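Local coordinates for lipid-transfer protein (Thermomonospora curvata, PDB 6OK1) that is of unestablished function but has the fold of the thiolase superfamily, with N-terminal and C-terminal thiolase-like regions, and assembles into a complex of four protein chains, at residues 49-55 with 73-79; 29-34 with 106-112; 7-13 with 223-229; 86-90 with 346-351. All coordinates share one frame; numbering follows the deposited sequence.

Interaction 1. Residues 49-55 with 73-79; sequences DGLVTFT and LKFFSRV
Leu-73 meets Leu-51 beside strands 50-54 and 75-79, which, linked through helix 61-68, pair in parallel as a beta-alpha-beta unit of the thiolase-like fold. The two leucines cross at about a right angle, with Leu-73 CD2 4.0 Å from Leu-51 CG. Lys-74 N donates to Asp-49 O at 2.8 Å, and Phe-75 N adds a weak bond to the same oxygen. The extended Lys-74 side chain reaches the Asp-49 carboxylate through a water, which donates to OD2 and weakly accepts from NZ; backbone nitrogens of Glu-103 and Val-104 also hold that carboxylate. Phe-75 O accepts from Leu-51 N, while its ring, with CG anti to the backbone N (chi1 -175°), brings CE2 to 3.5 Å from Val-52 CG2. Phe-76 turns its ring out of the contact, and its N bonds to Gln-247 of the second subunit. Ser-77 OG nestles by both methyls of Val-52 and is bonded to Gln-92 OE1 of its own chain, while Ser-77 O takes Thr-53 N at 3.3 Å. Thr-53 CG2 lies over one face of the Arg-78 guanidinium, offset toward its rim. Arg-78 NH1 donates to Phe-54 O at 2.8 Å and also bonds Asp-57 O, while NH2 forms a salt bridge with Glu-61, fixing the group's rotation. Finally, Val-79 N bonds Thr-53 O, and Thr-55 N approaches Val-79 O at 3.1 Å from above the carbonyl plane, 47° out of it.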
loop_
_atom_site.group_PDB
_atom_site.type_symbol
_atom_site.label_atom_id
_atom_site.label_comp_id
_atom_site.label_asym_id
_atom_site.label_seq_id
_atom_site.Cartn_x
_atom_site.Cartn_y
_atom_site.Cartn_z
ATOM N N ASP A 49 -18.898 2.274 -2.662
ATOM C CA ASP A 49 -18.346 1.090 -3.310
ATOM C C ASP A 49 -16.834 1.173 -3.482
ATOM O O ASP A 49 -16.245 0.286 -4.121
ATOM C CB ASP A 49 -19.040 0.826 -4.654
ATOM C CG ASP A 49 -19.042 2.011 -5.584
ATOM O OD1 ASP A 49 -18.391 3.027 -5.289
ATOM O OD2 ASP A 49 -19.713 1.914 -6.647
ATOM N N GLY A 50 -16.193 2.183 -2.909
ATOM C CA GLY A 50 -14.742 2.291 -2.981
ATOM C C GLY A 50 -14.164 2.879 -1.713
ATOM O O GLY A 50 -14.771 3.746 -1.069
ATOM N N LEU A 51 -12.954 2.417 -1.363
ATOM C CA LEU A 51 -12.211 2.936 -0.218
ATOM C C LEU A 51 -10.741 3.073 -0.582
ATOM O O LEU A 51 -10.152 2.135 -1.124
ATOM C CB LEU A 51 -12.330 2.018 1.006
ATOM C CG LEU A 51 -13.687 2.012 1.724
ATOM C CD1 LEU A 51 -13.715 0.979 2.861
ATOM C CD2 LEU A 51 -14.064 3.383 2.265
ATOM N N VAL A 52 -10.152 4.216 -0.244
ATOM C CA VAL A 52 -8.739 4.494 -0.511
ATOM C C VAL A 52 -8.089 4.992 0.778
ATOM O O VAL A 52 -8.643 5.845 1.475
ATOM C CB VAL A 52 -8.562 5.525 -1.644
ATOM C CG1 VAL A 52 -7.092 5.682 -1.973
ATOM C CG2 VAL A 52 -9.354 5.099 -2.918
ATOM N N THR A 53 -6.911 4.469 1.108
ATOM C CA THR A 53 -6.176 5.020 2.253
ATOM C C THR A 53 -4.681 4.924 1.963
ATOM O O THR A 53 -4.261 4.689 0.822
ATOM C CB THR A 53 -6.599 4.343 3.568
ATOM O OG1 THR A 53 -5.972 4.990 4.675
ATOM C CG2 THR A 53 -6.250 2.876 3.604
ATOM N N PHE A 54 -3.878 5.181 2.989
ATOM C CA PHE A 54 -2.426 5.139 2.912
ATOM C C PHE A 54 -1.923 3.713 3.132
ATOM O O PHE A 54 -2.540 2.927 3.855
ATOM C CB PHE A 54 -1.787 6.011 3.997
ATOM C CG PHE A 54 -2.005 7.525 3.864
ATOM C CD1 PHE A 54 -3.107 8.095 3.191
ATOM C CD2 PHE A 54 -1.101 8.373 4.499
ATOM C CE1 PHE A 54 -3.272 9.480 3.164
ATOM C CE2 PHE A 54 -1.269 9.774 4.460
ATOM C CZ PHE A 54 -2.326 10.308 3.782
ATOM N N THR A 55 -0.733 3.416 2.606
ATOM C CA THR A 55 -0.179 2.070 2.827
ATOM C C THR A 55 -0.065 1.744 4.316
ATOM O O THR A 55 -0.323 0.601 4.733
ATOM C CB THR A 55 1.185 1.920 2.141
ATOM O OG1 THR A 55 2.003 3.058 2.434
ATOM C CG2 THR A 55 1.018 1.872 0.693
ATOM N N LEU A 73 -17.246 -3.882 -1.863
ATOM C CA LEU A 73 -16.414 -2.893 -2.520
ATOM C C LEU A 73 -16.030 -3.341 -3.922
ATOM O O LEU A 73 -15.668 -4.499 -4.146
ATOM C CB LEU A 73 -15.140 -2.648 -1.740
ATOM C CG LEU A 73 -15.280 -2.137 -0.298
ATOM C CD1 LEU A 73 -13.946 -2.237 0.420
ATOM C CD2 LEU A 73 -15.772 -0.712 -0.276
ATOM N N LYS A 74 -16.038 -2.387 -4.844
ATOM C CA LYS A 74 -15.516 -2.578 -6.186
ATOM C C LYS A 74 -14.171 -1.887 -6.396
ATOM O O LYS A 74 -13.607 -1.972 -7.494
ATOM C CB LYS A 74 -16.525 -2.047 -7.207
ATOM C CG LYS A 74 -17.824 -2.815 -7.166
ATOM C CD LYS A 74 -18.838 -2.243 -8.173
ATOM C CE LYS A 74 -20.130 -3.010 -8.221
ATOM N NZ LYS A 74 -21.128 -2.316 -9.121
ATOM N N PHE A 75 -13.655 -1.190 -5.384
ATOM C CA PHE A 75 -12.419 -0.426 -5.526
ATOM C C PHE A 75 -11.774 -0.273 -4.160
ATOM O O PHE A 75 -12.444 0.131 -3.195
ATOM C CB PHE A 75 -12.708 0.965 -6.147
ATOM C CG PHE A 75 -11.476 1.766 -6.438
ATOM C CD1 PHE A 75 -10.581 1.360 -7.417
ATOM C CD2 PHE A 75 -11.235 2.945 -5.771
ATOM C CE1 PHE A 75 -9.469 2.101 -7.703
ATOM C CE2 PHE A 75 -10.094 3.689 -6.060
ATOM C CZ PHE A 75 -9.235 3.275 -7.020
ATOM N N PHE A 76 -10.495 -0.648 -4.057
ATOM C CA PHE A 76 -9.761 -0.462 -2.807
ATOM C C PHE A 76 -8.275 -0.433 -3.123
ATOM O O PHE A 76 -7.732 -1.398 -3.673
ATOM C CB PHE A 76 -10.109 -1.558 -1.768
ATOM C CG PHE A 76 -10.282 -2.939 -2.354
ATOM C CD1 PHE A 76 -11.497 -3.325 -2.929
ATOM C CD2 PHE A 76 -9.251 -3.848 -2.309
ATOM C CE1 PHE A 76 -11.655 -4.596 -3.472
ATOM C CE2 PHE A 76 -9.392 -5.131 -2.841
ATOM C CZ PHE A 76 -10.600 -5.502 -3.430
ATOM N N SER A 77 -7.613 0.662 -2.756
ATOM C CA SER A 77 -6.237 0.905 -3.168
ATOM C C SER A 77 -5.536 1.704 -2.086
ATOM O O SER A 77 -6.175 2.311 -1.212
ATOM C CB SER A 77 -6.171 1.679 -4.495
ATOM O OG SER A 77 -6.684 3.001 -4.311
ATOM N N ARG A 78 -4.218 1.721 -2.188
ATOM C CA ARG A 78 -3.365 2.463 -1.269
ATOM C C ARG A 78 -2.372 3.291 -2.058
ATOM O O ARG A 78 -1.987 2.942 -3.175
ATOM C CB ARG A 78 -2.565 1.566 -0.340
ATOM C CG ARG A 78 -3.389 0.543 0.402
ATOM C CD ARG A 78 -4.346 1.143 1.376
ATOM N NE ARG A 78 -4.954 0.072 2.156
ATOM C CZ ARG A 78 -4.599 -0.305 3.386
ATOM N NH1 ARG A 78 -3.631 0.316 4.068
ATOM N NH2 ARG A 78 -5.272 -1.296 3.977
ATOM N N VAL A 79 -1.930 4.388 -1.445
ATOM C CA VAL A 79 -0.807 5.161 -1.953
ATOM C C VAL A 79 0.212 5.266 -0.831
ATOM O O VAL A 79 -0.165 5.412 0.338
ATOM C CB VAL A 79 -1.267 6.548 -2.452
ATOM C CG1 VAL A 79 -0.064 7.354 -2.933
ATOM C CG2 VAL A 79 -2.303 6.387 -3.592
HETATM O O HOH W 1 -20.140 0.994 -9.251
#

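Interaction 2. Residues 29-34 with 106-112; sequences LACEAV and VCYRAFN
Ala-30 and Ala-110 bring helix 29-34 and strand 106-112 to a CA-CA distance of 5.0 Å, the segment axes passing 7.6 Å apart with their directions at 143°. The close approach rests on small side chains: the methyl of Ala-110 sits 3.4 Å from Ala-30 N, pressed directly against the helix backbone, and also touches Leu-29 CB. Further along the strand, Leu-29 sends CD1 to 3.4 Å from Asn-112 OD1. That amide is held by polar partners from the residues just before helix 26-40, OD1 by Ser-22 OG and ND2 by Arg-24 O, and the leucine methyl simply packs beside it. In the other direction Val-34 straddles two strand residues. Its CG2 lies 3.9 Å from Tyr-108 CB and 4.0 Å from Val-106 CG1. Tyr-108 has its CG between the backbone N and carbonyl carbon (chi1 65°), which places the ring beside the helix with CD2 4.2 Å from Ala-30 CB; its OH is bonded to Ser-59 O. The contact is thus apolar and buried, while Cys-31, which points away from the strand, and Glu-32 pack on the chain of another protein. This is a helix packed on the face of a sheet, as in the layered alpha/beta fold of thiolase-like proteins.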
loop_
_atom_site.group_PDB
_atom_site.type_symbol
_atom_site.label_atom_id
_atom_site.label_comp_id
_atom_site.label_asym_id
_atom_site.label_seq_id
_atom_site.Cartn_x
_atom_site.Cartn_y
_atom_site.Cartn_z
ATOM N N LEU A 29 -11.595 5.579 15.133
ATOM C CA LEU A 29 -11.469 6.911 14.552
ATOM C C LEU A 29 -11.774 6.888 13.056
ATOM O O LEU A 29 -12.415 7.804 12.535
ATOM C CB LEU A 29 -10.062 7.448 14.788
ATOM C CG LEU A 29 -9.621 7.643 16.250
ATOM C CD1 LEU A 29 -8.165 8.037 16.302
ATOM C CD2 LEU A 29 -10.492 8.729 16.911
ATOM N N ALA A 30 -11.242 5.892 12.341
ATOM C CA ALA A 30 -11.505 5.777 10.913
ATOM C C ALA A 30 -12.985 5.634 10.658
ATOM O O ALA A 30 -13.540 6.311 9.795
ATOM C CB ALA A 30 -10.748 4.597 10.324
ATOM N N CYS A 31 -13.648 4.766 11.422
ATOM C CA CYS A 31 -15.078 4.568 11.217
ATOM C C CYS A 31 -15.860 5.841 11.512
ATOM O O CYS A 31 -16.789 6.188 10.772
ATOM C CB CYS A 31 -15.571 3.419 12.085
ATOM S SG CYS A 31 -14.948 1.836 11.552
ATOM N N GLU A 32 -15.503 6.557 12.575
ATOM C CA GLU A 32 -16.210 7.801 12.875
ATOM C C GLU A 32 -16.067 8.806 11.737
ATOM O O GLU A 32 -17.052 9.409 11.302
ATOM C CB GLU A 32 -15.720 8.416 14.185
ATOM C CG GLU A 32 -16.163 7.661 15.414
ATOM C CD GLU A 32 -15.638 8.267 16.700
ATOM O OE1 GLU A 32 -15.311 9.479 16.710
ATOM O OE2 GLU A 32 -15.560 7.525 17.703
ATOM N N ALA A 33 -14.840 9.025 11.266
ATOM C CA ALA A 33 -14.614 10.015 10.214
ATOM C C ALA A 33 -15.323 9.614 8.925
ATOM O O ALA A 33 -15.939 10.451 8.251
ATOM C CB ALA A 33 -13.098 10.172 9.986
ATOM N N VAL A 34 -15.266 8.330 8.581
ATOM C CA VAL A 34 -15.877 7.844 7.349
ATOM C C VAL A 34 -17.389 8.025 7.394
ATOM O O VAL A 34 -17.993 8.540 6.448
ATOM C CB VAL A 34 -15.495 6.376 7.126
ATOM C CG1 VAL A 34 -16.378 5.705 6.112
ATOM C CG2 VAL A 34 -14.020 6.282 6.708
ATOM N N VAL A 106 -14.680 6.640 -0.615
ATOM C CA VAL A 106 -14.251 7.357 0.582
ATOM C C VAL A 106 -12.743 7.225 0.750
ATOM O O VAL A 106 -12.208 6.118 0.759
ATOM C CB VAL A 106 -14.989 6.863 1.837
ATOM C CG1 VAL A 106 -14.662 7.744 3.008
ATOM C CG2 VAL A 106 -16.509 6.869 1.591
ATOM N N CYS A 107 -12.065 8.362 0.884
ATOM C CA CYS A 107 -10.639 8.428 1.158
ATOM C C CYS A 107 -10.466 8.761 2.634
ATOM O O CYS A 107 -11.128 9.671 3.129
ATOM C CB CYS A 107 -9.968 9.505 0.300
ATOM S SG CYS A 107 -10.398 9.437 -1.442
ATOM N N TYR A 108 -9.594 8.029 3.345
ATOM C CA TYR A 108 -9.499 8.252 4.789
ATOM C C TYR A 108 -8.092 8.009 5.320
ATOM O O TYR A 108 -7.262 7.351 4.693
ATOM C CB TYR A 108 -10.495 7.360 5.559
ATOM C CG TYR A 108 -10.216 5.867 5.455
ATOM C CD1 TYR A 108 -10.733 5.125 4.418
ATOM C CD2 TYR A 108 -9.445 5.204 6.404
ATOM C CE1 TYR A 108 -10.478 3.760 4.323
ATOM C CE2 TYR A 108 -9.179 3.841 6.300
ATOM C CZ TYR A 108 -9.711 3.138 5.267
ATOM O OH TYR A 108 -9.475 1.805 5.134
ATOM N N ARG A 109 -7.844 8.553 6.512
ATOM C CA ARG A 109 -6.647 8.284 7.287
ATOM C C ARG A 109 -7.017 8.533 8.736
ATOM O O ARG A 109 -7.620 9.562 9.050
ATOM C CB ARG A 109 -5.478 9.187 6.855
ATOM C CG ARG A 109 -4.133 8.856 7.482
ATOM C CD ARG A 109 -3.530 7.608 6.883
ATOM N NE ARG A 109 -2.183 7.360 7.397
ATOM C CZ ARG A 109 -1.873 6.576 8.420
ATOM N NH1 ARG A 109 -2.800 5.881 9.084
ATOM N NH2 ARG A 109 -0.593 6.480 8.796
ATOM N N ALA A 110 -6.665 7.602 9.611
ATOM C CA ALA A 110 -6.902 7.807 11.036
ATOM C C ALA A 110 -5.823 7.121 11.855
ATOM O O ALA A 110 -5.397 6.010 11.531
ATOM C CB ALA A 110 -8.286 7.283 11.448
ATOM N N PHE A 111 -5.369 7.787 12.915
ATOM C CA PHE A 111 -4.313 7.203 13.726
ATOM C C PHE A 111 -4.270 7.848 15.102
ATOM O O PHE A 111 -4.842 8.924 15.342
ATOM C CB PHE A 111 -2.933 7.314 13.045
ATOM C CG PHE A 111 -2.620 8.663 12.434
ATOM C CD1 PHE A 111 -2.768 9.848 13.147
ATOM C CD2 PHE A 111 -2.075 8.730 11.154
ATOM C CE1 PHE A 111 -2.424 11.085 12.580
ATOM C CE2 PHE A 111 -1.713 9.955 10.580
ATOM C CZ PHE A 111 -1.901 11.144 11.299
ATOM N N ASN A 112 -3.562 7.169 16.002
ATOM C CA ASN A 112 -3.170 7.718 17.291
ATOM C C ASN A 112 -1.666 7.955 17.306
ATOM O O ASN A 112 -0.916 7.261 17.975
ATOM C CB ASN A 112 -3.552 6.755 18.402
ATOM C CG ASN A 112 -5.034 6.701 18.620
ATOM O OD1 ASN A 112 -5.707 7.736 18.652
ATOM N ND2 ASN A 112 -5.565 5.491 18.760
#

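Interaction 3. Residues 7-13 with 223-229; sequences AAAIAGI and ALVVVST
Ile-13 and Leu-224 come together obliquely, Ile-13 CG2 lying 3.8 Å from Leu-224 CD2, on the face of the antiparallel strand pair that looks toward helices 86-98 and 348-359. Ile-10 and Val-226 lie on this face too, meeting through Ile-10 CG1 and Val-226 CG2. Val-226 spreads its branches, with CG1 anti to the backbone N (chi1 176°); this second methyl comes 3.9 Å from Ala-8 CB. Val-225 and Val-227 point to the other face, where Val-225 packs against helix 26-40; Ala-11 CB, at the bulge, touches Val-227 CG2 at 4.0 Å. Ala-9 and Val-227, on the same face as Val-225, form a hydrogen-bonded pair, Ala-9 N reaching Val-227 O at 2.8 Å while Val-227 N returns a bond to Ala-9 O. Where strand 219-228 ends beside the start of strand 8-15, Thr-229 N bonds Ala-7 O at 2.9 Å from above its carbonyl plane, and Thr-229 OG1 bonds Gly-6 O. Ser-228 caps the helix that follows, its OG accepting from Arg-231 N. The regular ladder breaks at Val-225, whose O takes Ala-11 N at 2.9 Å and whose N gives to Gly-12 O at 2.8 Å. Two residues facing one in this way make a classic beta bulge, here set among the middle strands of the thiolase-like sheet.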
loop_
_atom_site.group_PDB
_atom_site.type_symbol
_atom_site.label_atom_id
_atom_site.label_comp_id
_atom_site.label_asym_id
_atom_site.label_seq_id
_atom_site.Cartn_x
_atom_site.Cartn_y
_atom_site.Cartn_z
ATOM N N ALA A 7 -14.276 15.603 -13.739
ATOM C CA ALA A 7 -15.244 14.508 -13.815
ATOM C C ALA A 7 -15.785 14.131 -12.445
ATOM O O ALA A 7 -16.919 13.642 -12.335
ATOM C CB ALA A 7 -14.601 13.291 -14.475
ATOM N N ALA A 8 -14.987 14.317 -11.397
ATOM C CA ALA A 8 -15.363 13.925 -10.052
ATOM C C ALA A 8 -15.276 15.115 -9.115
ATOM O O ALA A 8 -14.618 16.122 -9.398
ATOM C CB ALA A 8 -14.441 12.811 -9.520
ATOM N N ALA A 9 -15.927 14.977 -7.966
ATOM C CA ALA A 9 -15.935 16.057 -7.009
ATOM C C ALA A 9 -15.982 15.518 -5.581
ATOM O O ALA A 9 -16.527 14.443 -5.332
ATOM C CB ALA A 9 -17.151 16.961 -7.258
ATOM N N ILE A 10 -15.480 16.314 -4.642
ATOM C CA ILE A 10 -15.631 16.022 -3.219
ATOM C C ILE A 10 -16.946 16.609 -2.734
ATOM O O ILE A 10 -17.170 17.826 -2.783
ATOM C CB ILE A 10 -14.457 16.559 -2.391
ATOM C CG1 ILE A 10 -13.141 15.906 -2.839
ATOM C CG2 ILE A 10 -14.719 16.285 -0.901
ATOM C CD1 ILE A 10 -11.914 16.445 -2.151
ATOM N N ALA A 11 -17.806 15.731 -2.248
ATOM C CA ALA A 11 -19.134 16.089 -1.802
ATOM C C ALA A 11 -19.298 16.004 -0.303
ATOM O O ALA A 11 -20.259 16.564 0.227
ATOM C CB ALA A 11 -20.170 15.173 -2.457
ATOM N N GLY A 12 -18.394 15.305 0.383
ATOM C CA GLY A 12 -18.489 15.142 1.814
ATOM C C GLY A 12 -17.127 15.160 2.462
ATOM O O GLY A 12 -16.156 14.636 1.905
ATOM N N ILE A 13 -17.074 15.780 3.642
ATOM C CA ILE A 13 -15.918 15.769 4.524
ATOM C C ILE A 13 -16.380 15.375 5.922
ATOM O O ILE A 13 -17.483 15.712 6.365
ATOM C CB ILE A 13 -15.176 17.129 4.547
ATOM C CG1 ILE A 13 -16.079 18.235 5.114
ATOM C CG2 ILE A 13 -14.691 17.470 3.133
ATOM C CD1 ILE A 13 -15.408 19.591 5.190
ATOM N N ALA A 223 -11.837 11.944 6.731
ATOM C CA ALA A 223 -12.375 11.225 5.581
ATOM C C ALA A 223 -12.973 12.207 4.588
ATOM O O ALA A 223 -13.307 13.338 4.932
ATOM C CB ALA A 223 -13.442 10.196 5.988
ATOM N N LEU A 224 -13.034 11.771 3.329
ATOM C CA LEU A 224 -13.473 12.586 2.196
ATOM C C LEU A 224 -14.275 11.685 1.266
ATOM O O LEU A 224 -13.816 10.587 0.957
ATOM C CB LEU A 224 -12.280 13.161 1.420
ATOM C CG LEU A 224 -11.175 13.855 2.219
ATOM C CD1 LEU A 224 -9.910 13.949 1.419
ATOM C CD2 LEU A 224 -11.596 15.253 2.652
ATOM N N VAL A 225 -15.441 12.158 0.795
ATOM C CA VAL A 225 -16.314 11.403 -0.109
ATOM C C VAL A 225 -16.206 11.985 -1.514
ATOM O O VAL A 225 -16.451 13.177 -1.724
ATOM C CB VAL A 225 -17.778 11.438 0.365
ATOM C CG1 VAL A 225 -18.685 10.787 -0.664
ATOM C CG2 VAL A 225 -17.901 10.709 1.681
ATOM N N VAL A 226 -15.880 11.132 -2.483
ATOM C CA VAL A 226 -15.705 11.542 -3.874
ATOM C C VAL A 226 -16.780 10.850 -4.699
ATOM O O VAL A 226 -16.989 9.640 -4.562
ATOM C CB VAL A 226 -14.290 11.182 -4.374
ATOM C CG1 VAL A 226 -14.098 11.522 -5.878
ATOM C CG2 VAL A 226 -13.228 11.924 -3.538
ATOM N N VAL A 227 -17.464 11.619 -5.554
ATOM C CA VAL A 227 -18.482 11.090 -6.455
ATOM C C VAL A 227 -18.313 11.762 -7.811
ATOM O O VAL A 227 -17.491 12.668 -7.980
ATOM C CB VAL A 227 -19.911 11.330 -5.913
ATOM C CG1 VAL A 227 -20.128 10.568 -4.647
ATOM C CG2 VAL A 227 -20.128 12.798 -5.676
ATOM N N SER A 228 -19.133 11.356 -8.790
ATOM C CA SER A 228 -19.111 12.096 -10.039
ATOM C C SER A 228 -19.608 13.519 -9.804
ATOM O O SER A 228 -20.400 13.793 -8.896
ATOM C CB SER A 228 -19.974 11.409 -11.102
ATOM O OG SER A 228 -21.343 11.552 -10.774
ATOM N N THR A 229 -19.146 14.440 -10.646
ATOM C CA THR A 229 -19.627 15.807 -10.538
ATOM C C THR A 229 -21.145 15.874 -10.741
ATOM O O THR A 229 -21.832 16.616 -10.031
ATOM C CB THR A 229 -18.867 16.697 -11.530
ATOM O OG1 THR A 229 -17.481 16.762 -11.134
ATOM C CG2 THR A 229 -19.423 18.098 -11.545
#

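Interaction 4. Residues 86-90 with 346-351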
loop_
_atom_site.group_PDB
_atom_site.type_symbol
_atom_site.label_atom_id
_atom_site.label_comp_id
_atom_site.label_asym_id
_atom_site.label_seq_id
_atom_site.Cartn_x
_atom_site.Cartn_y
_atom_site.Cartn_z
ATOM N N ALA A 86 -1.504 12.050 0.488
ATOM C CA ALA A 86 -2.821 12.557 0.846
ATOM C C ALA A 86 -3.646 12.918 -0.381
ATOM O O ALA A 86 -4.806 12.513 -0.503
ATOM C CB ALA A 86 -2.673 13.772 1.768
ATOM N N CYS A 87 -3.071 13.704 -1.292
ATOM C CA CYS A 87 -3.815 14.110 -2.481
ATOM C C CYS A 87 -3.927 12.964 -3.486
ATOM O O CYS A 87 -4.914 12.884 -4.232
ATOM C CB CYS A 87 -3.135 15.323 -3.091
ATOM S SG CYS A 87 -3.358 16.812 -2.075
ATOM N N GLY A 88 -2.946 12.062 -3.487
ATOM C CA GLY A 88 -3.038 10.860 -4.295
ATOM C C GLY A 88 -4.243 9.997 -3.981
ATOM O O GLY A 88 -4.804 9.369 -4.888
ATOM N N THR A 89 -4.683 9.955 -2.713
ATOM C CA THR A 89 -5.864 9.145 -2.420
ATOM C C THR A 89 -7.074 9.708 -3.139
ATOM O O THR A 89 -7.922 8.963 -3.652
ATOM C CB THR A 89 -6.154 9.035 -0.914
ATOM O OG1 THR A 89 -6.583 10.297 -0.385
ATOM C CG2 THR A 89 -4.964 8.473 -0.149
ATOM N N VAL A 90 -7.145 11.038 -3.238
ATOM C CA VAL A 90 -8.237 11.662 -3.962
ATOM C C VAL A 90 -8.083 11.474 -5.473
ATOM O O VAL A 90 -9.083 11.290 -6.173
ATOM C CB VAL A 90 -8.338 13.144 -3.576
ATOM C CG1 VAL A 90 -9.419 13.841 -4.424
ATOM C CG2 VAL A 90 -8.675 13.277 -2.094
ATOM N N HIS A 346 -1.388 14.051 8.425
ATOM C CA HIS A 346 -0.626 13.737 7.218
ATOM C C HIS A 346 -1.307 14.306 5.974
ATOM O O HIS A 346 -1.396 13.633 4.933
ATOM C CB HIS A 346 -0.404 12.228 7.107
ATOM C CG HIS A 346 0.447 11.664 8.202
ATOM N ND1 HIS A 346 0.972 10.389 8.154
ATOM C CD2 HIS A 346 0.863 12.198 9.376
ATOM C CE1 HIS A 346 1.678 10.166 9.251
ATOM N NE2 HIS A 346 1.623 11.246 10.009
ATOM N N GLY A 347 -1.755 15.570 6.072
ATOM C CA GLY A 347 -2.241 16.351 4.945
ATOM C C GLY A 347 -3.723 16.231 4.663
ATOM O O GLY A 347 -4.287 17.087 3.972
ATOM N N MET A 348 -4.371 15.192 5.186
ATOM C CA MET A 348 -5.765 14.953 4.834
ATOM C C MET A 348 -6.678 16.064 5.313
ATOM O O MET A 348 -7.632 16.434 4.610
ATOM C CB MET A 348 -6.200 13.609 5.397
ATOM C CG MET A 348 -5.487 12.456 4.748
ATOM S SD MET A 348 -5.896 12.216 2.971
ATOM C CE MET A 348 -7.404 11.266 3.068
ATOM N N ASN A 349 -6.415 16.607 6.506
ATOM C CA ASN A 349 -7.224 17.711 6.996
ATOM C C ASN A 349 -7.027 18.978 6.167
ATOM O O ASN A 349 -7.934 19.806 6.113
ATOM C CB ASN A 349 -6.954 17.977 8.490
ATOM C CG ASN A 349 -5.477 18.183 8.813
ATOM O OD1 ASN A 349 -4.622 17.456 8.333
ATOM N ND2 ASN A 349 -5.182 19.165 9.670
ATOM N N GLY A 350 -5.912 19.101 5.448
ATOM C CA GLY A 350 -5.756 20.223 4.538
ATOM C C GLY A 350 -6.649 20.117 3.318
ATOM O O GLY A 350 -7.134 21.128 2.804
ATOM N N ILE A 351 -6.861 18.901 2.819
ATOM C CA ILE A 351 -7.802 18.739 1.716
ATOM C C ILE A 351 -9.189 19.165 2.168
ATOM O O ILE A 351 -9.912 19.839 1.438
ATOM C CB ILE A 351 -7.781 17.283 1.190
ATOM C CG1 ILE A 351 -6.361 16.900 0.734
ATOM C CG2 ILE A 351 -8.742 17.130 0.032
ATOM C CD1 ILE A 351 -6.163 15.416 0.360
#
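His-346 touches Ala-86 through its backbone carbonyl, its O lying 3.4 Å from Ala-86 CB, and its flat imidazole leads away from the contact. That ring meets the rings of Tyr-344 and Phe-111, the planes inclined at about 45° and 55° respectively, and its NE2 is hydrogen-bonded to Glu-113 OE2. Aromatic neighbours and Glu-113 thus hold the ring, outside the contact with residues 86-90. Next in the chain, Gly-347 is the N-cap of helix 348-351, and its backbone passes close to the Ala-86 methyl.

Met-348 bends at both chi2 and chi3, curling its thioether back against the other helix. SD comes 3.8 Å from Ala-86 CB, and the terminal CE lies 3.7 Å from Thr-89 OG1. This hydroxyl is already committed: it donates to Ala-86 O, three residues back, at 2.8 Å, so the methionine methyl is a packing partner for it.

Ile-351 supplies the other half of the grip. Its CD1 presses to 3.3 Å from Ala-86 O and touches Cys-87 SG at 4.0 Å. It also lies 4.1 Å from Val-90 CG2, as the valine and isoleucine side chains slide past each other in opposite directions. Leu-385 of strand 382-388 and Leu-224 of strand 219-228 close around the valine and isoleucine. All of this lies near the centre of the chain, where helix 86-98 of the N-terminal region meets helix 348-359 of the C-terminal region: the buried helix pair between the sheets typical of the thiolase fold.

In the fold
Interactions 1, 2 and 3 all involve the same sheet: strands 50-54, 104-112 and 219-228 are successive neighbours in it, so main-chain bonds link interaction 1 to interaction 2 (Gly-50 with Val-106) and interaction 2 to interaction 3 (Cys-107 with Leu-224). Interactions 1 and 3 are strand pairings held by main-chain hydrogen bonds, parallel in one and antiparallel in the other. Interactions 2 and 4 bury helices through apolar side chains. All four are buried, but interaction 4 lies about 4 Å from the chain centre, centre to centre, whereas interaction 1 lies about 18 Å out, reaches a neighbouring subunit and has a buried arginine and a water-linked Asp-Lys pair in it. Interaction 4 alone joins the N-terminal and C-terminal family regions.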